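Polyketide cyclase / dehydrase and lipid transport (PDB 3P51) is of unknown function but probably binds a lipid or another hydrophobic small molecule in the manner of Bet v 1-like proteins. Local coordinates at residues R16-I21 and Y65-R70. Sequence-based numbering, arbitrary orientation.
Sequences RVWSRI and YSEIER
Trp18 reaches from helix 14-21 into the turn after strand 58-66, its indole lying against Arg70. With CG anti to the backbone N (chi1 -176°), the ring is carried straight out from the helix, and Arg70 CA sits 3.6 Å from the centroid of its six-membered ring, a CH-pi contact over the face. The Arg70 side chain then runs extended back along the indole, CB 3.8 Å from Trp18 CE3 and CD 4.0 Å from Trp18 CG, its guanidinium plane steeply inclined to the ring.

At the indole edge, Trp18 NE1 donates to Glu67 OE1 at 3.0 Å, nearly straight and in the ring plane, though it meets the carboxylate from above its plane. Glu67 CB points away from the helix; a bend at chi2 (69°) brings the carboxylate back to the indole. Tyr65 comes in obliquely from the opposite direction, CZ 3.8 Å from Trp18 CZ2, while its hydroxyl is hydrogen-bonded to Arg22 O. Replacing Trp18 with an alanine is likely to leave Glu67 without its N-H partner and open a gap between Arg70 and Tyr65.

At the start of the turn, OG of Ser66, the last residue of the strand, accepts from Glu69 N, an ST motif. Leu97 and Ile72 also touch the indole, which thus joins a short helix to the turn of the hairpin formed by strands 58-66 and 71-78, within the helix-grip fold of the Bet v 1-like clan.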
ATOM      1  N   ARG A  16      -7.802 -19.149 -11.672  1.00 41.87           N
ATOM      2  CA  ARG A  16      -8.030 -20.498 -11.165  1.00 44.11           C
ATOM      3  C   ARG A  16      -7.522 -20.657  -9.736  1.00 44.58           C
ATOM      4  O   ARG A  16      -8.193 -21.252  -8.875  1.00 40.16           O
ATOM      5  CB  ARG A  16      -7.347 -21.509 -12.083  1.00 48.06           C
ATOM      6  CG  ARG A  16      -7.716 -22.950 -11.823  1.00 57.01           C
ATOM      7  CD  ARG A  16      -7.783 -23.704 -13.137  1.00 67.60           C
ATOM      8  NE  ARG A  16      -7.899 -25.143 -12.934  1.00 78.01           N
ATOM      9  CZ  ARG A  16      -6.869 -25.983 -12.952  1.00 83.27           C
ATOM     10  NH1 ARG A  16      -5.639 -25.527 -13.161  1.00 83.18           N
ATOM     11  NH2 ARG A  16      -7.067 -27.281 -12.760  1.00 85.51           N
ATOM     12  N   VAL A  17      -6.327 -20.142  -9.474  1.00 42.85           N
ATOM     13  CA  VAL A  17      -5.784 -20.228  -8.124  1.00 39.88           C
ATOM     14  C   VAL A  17      -6.676 -19.462  -7.158  1.00 39.96           C
ATOM     15  O   VAL A  17      -7.006 -19.958  -6.088  1.00 39.02           O
ATOM     16  CB  VAL A  17      -4.349 -19.693  -8.031  1.00 36.45           C
ATOM     17  CG1 VAL A  17      -3.838 -19.879  -6.622  1.00 33.34           C
ATOM     18  CG2 VAL A  17      -3.436 -20.427  -9.019  1.00 35.02           C
ATOM     19  N   TRP A  18      -7.074 -18.251  -7.539  1.00 39.50           N
ATOM     20  CA  TRP A  18      -7.949 -17.457  -6.677  1.00 38.70           C
ATOM     21  C   TRP A  18      -9.257 -18.200  -6.416  1.00 41.00           C
ATOM     22  O   TRP A  18      -9.717 -18.285  -5.282  1.00 34.45           O
ATOM     23  CB  TRP A  18      -8.219 -16.073  -7.295  1.00 32.20           C
ATOM     24  CG  TRP A  18      -9.043 -15.144  -6.411  1.00 34.65           C
ATOM     25  CD1 TRP A  18     -10.241 -14.558  -6.730  1.00 35.29           C
ATOM     26  CD2 TRP A  18      -8.736 -14.716  -5.073  1.00 33.47           C
ATOM     27  NE1 TRP A  18     -10.688 -13.789  -5.679  1.00 35.50           N
ATOM     28  CE2 TRP A  18      -9.784 -13.861  -4.656  1.00 34.81           C
ATOM     29  CE3 TRP A  18      -7.673 -14.957  -4.195  1.00 36.61           C
ATOM     30  CZ2 TRP A  18      -9.805 -13.251  -3.390  1.00 34.36           C
ATOM     31  CZ3 TRP A  18      -7.695 -14.352  -2.921  1.00 38.71           C
ATOM     32  CH2 TRP A  18      -8.756 -13.513  -2.540  1.00 37.90           C
ATOM     33  N   SER A  19      -9.858 -18.748  -7.469  1.00 41.50           N
ATOM     34  CA  SER A  19     -11.130 -19.441  -7.313  1.00 39.79           C
ATOM     35  C   SER A  19     -11.032 -20.527  -6.246  1.00 42.25           C
ATOM     36  O   SER A  19     -11.995 -20.816  -5.530  1.00 41.83           O
ATOM     37  CB  SER A  19     -11.594 -20.033  -8.647  1.00 42.78           C
ATOM     38  OG  SER A  19     -12.670 -20.924  -8.428  1.00 51.46           O
ATOM     39  N   ARG A  20      -9.853 -21.124  -6.139  1.00 41.48           N
ATOM     40  CA  ARG A  20      -9.629 -22.218  -5.207  1.00 37.35           C
ATOM     41  C   ARG A  20      -9.437 -21.755  -3.747  1.00 40.40           C
ATOM     42  O   ARG A  20      -9.917 -22.412  -2.826  1.00 40.59           O
ATOM     43  CB  ARG A  20      -8.416 -23.036  -5.666  1.00 36.99           C
ATOM     44  CG  ARG A  20      -8.118 -24.275  -4.813  1.00 37.24           C
ATOM     45  CD  ARG A  20      -9.159 -25.367  -5.035  1.00 42.13           C
ATOM     46  NE  ARG A  20      -8.728 -26.655  -4.486  1.00 47.98           N
ATOM     47  CZ  ARG A  20      -9.277 -27.259  -3.434  1.00 51.76           C
ATOM     48  NH1 ARG A  20     -10.300 -26.697  -2.803  1.00 51.34           N
ATOM     49  NH2 ARG A  20      -8.808 -28.437  -3.023  1.00 50.37           N
ATOM     50  N   ILE A  21      -8.745 -20.632  -3.535  1.00 35.85           N
ATOM     51  CA  ILE A  21      -8.371 -20.218  -2.175  1.00 35.87           C
ATOM     52  C   ILE A  21      -9.191 -19.060  -1.611  1.00 38.26           C
ATOM     53  O   ILE A  21      -8.999 -18.672  -0.470  1.00 41.79           O
ATOM     54  CB  ILE A  21      -6.898 -19.787  -2.108  1.00 33.97           C
ATOM     55  CG1 ILE A  21      -6.670 -18.528  -2.951  1.00 33.82           C
ATOM     56  CG2 ILE A  21      -5.989 -20.920  -2.570  1.00 33.29           C
ATOM     57  CD1 ILE A  21      -5.493 -17.697  -2.501  1.00 39.03           C
ATOM     58  N   TYR A  65     -10.370  -8.254   3.369  1.00 30.74           N
ATOM     59  CA  TYR A  65     -10.558  -9.086   2.185  1.00 32.83           C
ATOM     60  C   TYR A  65     -10.598  -8.174   0.960  1.00 35.20           C
ATOM     61  O   TYR A  65     -11.262  -7.132   0.967  1.00 33.03           O
ATOM     62  CB  TYR A  65     -11.864  -9.872   2.298  1.00 35.40           C
ATOM     63  CG  TYR A  65     -12.064 -10.946   1.252  1.00 31.37           C
ATOM     64  CD1 TYR A  65     -11.903 -12.288   1.572  1.00 32.32           C
ATOM     65  CD2 TYR A  65     -12.423 -10.621  -0.046  1.00 31.76           C
ATOM     66  CE1 TYR A  65     -12.099 -13.286   0.613  1.00 35.18           C
ATOM     67  CE2 TYR A  65     -12.623 -11.607  -1.013  1.00 35.56           C
ATOM     68  CZ  TYR A  65     -12.455 -12.941  -0.669  1.00 36.80           C
ATOM     69  OH  TYR A  65     -12.649 -13.929  -1.615  1.00 37.74           O
ATOM     70  N   SER A  66      -9.864  -8.555  -0.077  1.00 36.59           N
ATOM     71  CA  SER A  66      -9.840  -7.796  -1.314  1.00 31.68           C
ATOM     72  C   SER A  66     -10.035  -8.710  -2.523  1.00 33.78           C
ATOM     73  O   SER A  66      -9.183  -9.548  -2.835  1.00 32.06           O
ATOM     74  CB  SER A  66      -8.538  -7.012  -1.452  1.00 32.64           C
ATOM     75  OG  SER A  66      -8.572  -6.205  -2.628  1.00 33.17           O
ATOM     76  N   GLU A  67     -11.173  -8.558  -3.190  1.00 33.40           N
ATOM     77  CA  GLU A  67     -11.421  -9.296  -4.412  1.00 32.53           C
ATOM     78  C   GLU A  67     -10.538  -8.703  -5.509  1.00 36.05           C
ATOM     79  O   GLU A  67      -9.962  -9.433  -6.320  1.00 38.45           O
ATOM     80  CB  GLU A  67     -12.899  -9.195  -4.804  1.00 37.76           C
ATOM     81  CG  GLU A  67     -13.220  -9.771  -6.177  1.00 40.24           C
ATOM     82  CD  GLU A  67     -13.077 -11.287  -6.217  1.00 45.19           C
ATOM     83  OE1 GLU A  67     -13.023 -11.921  -5.139  1.00 43.61           O
ATOM     84  OE2 GLU A  67     -13.021 -11.845  -7.332  1.00 47.54           O
ATOM     85  N   ILE A  68     -10.432  -7.374  -5.533  1.00 35.10           N
ATOM     86  CA  ILE A  68      -9.685  -6.710  -6.594  1.00 35.02           C
ATOM     87  C   ILE A  68      -8.188  -7.000  -6.498  1.00 36.84           C
ATOM     88  O   ILE A  68      -7.540  -7.211  -7.515  1.00 36.26           O
ATOM     89  CB  ILE A  68      -9.959  -5.193  -6.645  1.00 37.44           C
ATOM     90  CG1 ILE A  68      -9.209  -4.544  -7.815  1.00 46.14           C
ATOM     91  CG2 ILE A  68      -9.608  -4.527  -5.330  1.00 31.74           C
ATOM     92  CD1 ILE A  68      -9.391  -3.030  -7.894  1.00 49.84           C
ATOM     93  N   GLU A  69      -7.641  -7.046  -5.281  1.00 32.87           N
ATOM     94  CA  GLU A  69      -6.213  -7.337  -5.127  1.00 34.96           C
ATOM     95  C   GLU A  69      -5.962  -8.819  -4.854  1.00 36.47           C
ATOM     96  O   GLU A  69      -4.815  -9.248  -4.778  1.00 42.36           O
ATOM     97  CB  GLU A  69      -5.590  -6.514  -3.992  1.00 41.04           C
ATOM     98  CG  GLU A  69      -5.857  -5.011  -4.051  1.00 47.80           C
ATOM     99  CD  GLU A  69      -5.167  -4.330  -5.211  1.00 59.17           C
ATOM    100  OE1 GLU A  69      -4.243  -4.944  -5.788  1.00 61.82           O
ATOM    101  OE2 GLU A  69      -5.554  -3.183  -5.550  1.00 63.20           O
ATOM    102  N   ARG A  70      -7.029  -9.597  -4.684  1.00 33.56           N
ATOM    103  CA  ARG A  70      -6.885 -11.022  -4.386  1.00 33.35           C
ATOM    104  C   ARG A  70      -6.069 -11.223  -3.125  1.00 35.88           C
ATOM    105  O   ARG A  70      -5.018 -11.869  -3.149  1.00 35.76           O
ATOM    106  CB  ARG A  70      -6.210 -11.762  -5.544  1.00 35.29           C
ATOM    107  CG  ARG A  70      -6.934 -11.624  -6.887  1.00 36.79           C
ATOM    108  CD  ARG A  70      -6.384 -12.618  -7.900  1.00 38.39           C
ATOM    109  NE  ARG A  70      -7.117 -12.586  -9.166  1.00 38.32           N
ATOM    110  CZ  ARG A  70      -6.774 -11.832 -10.206  1.00 38.59           C
ATOM    111  NH1 ARG A  70      -5.702 -11.044 -10.136  1.00 34.21           N
ATOM    112  NH2 ARG A  70      -7.505 -11.857 -11.315  1.00 40.32           N
TER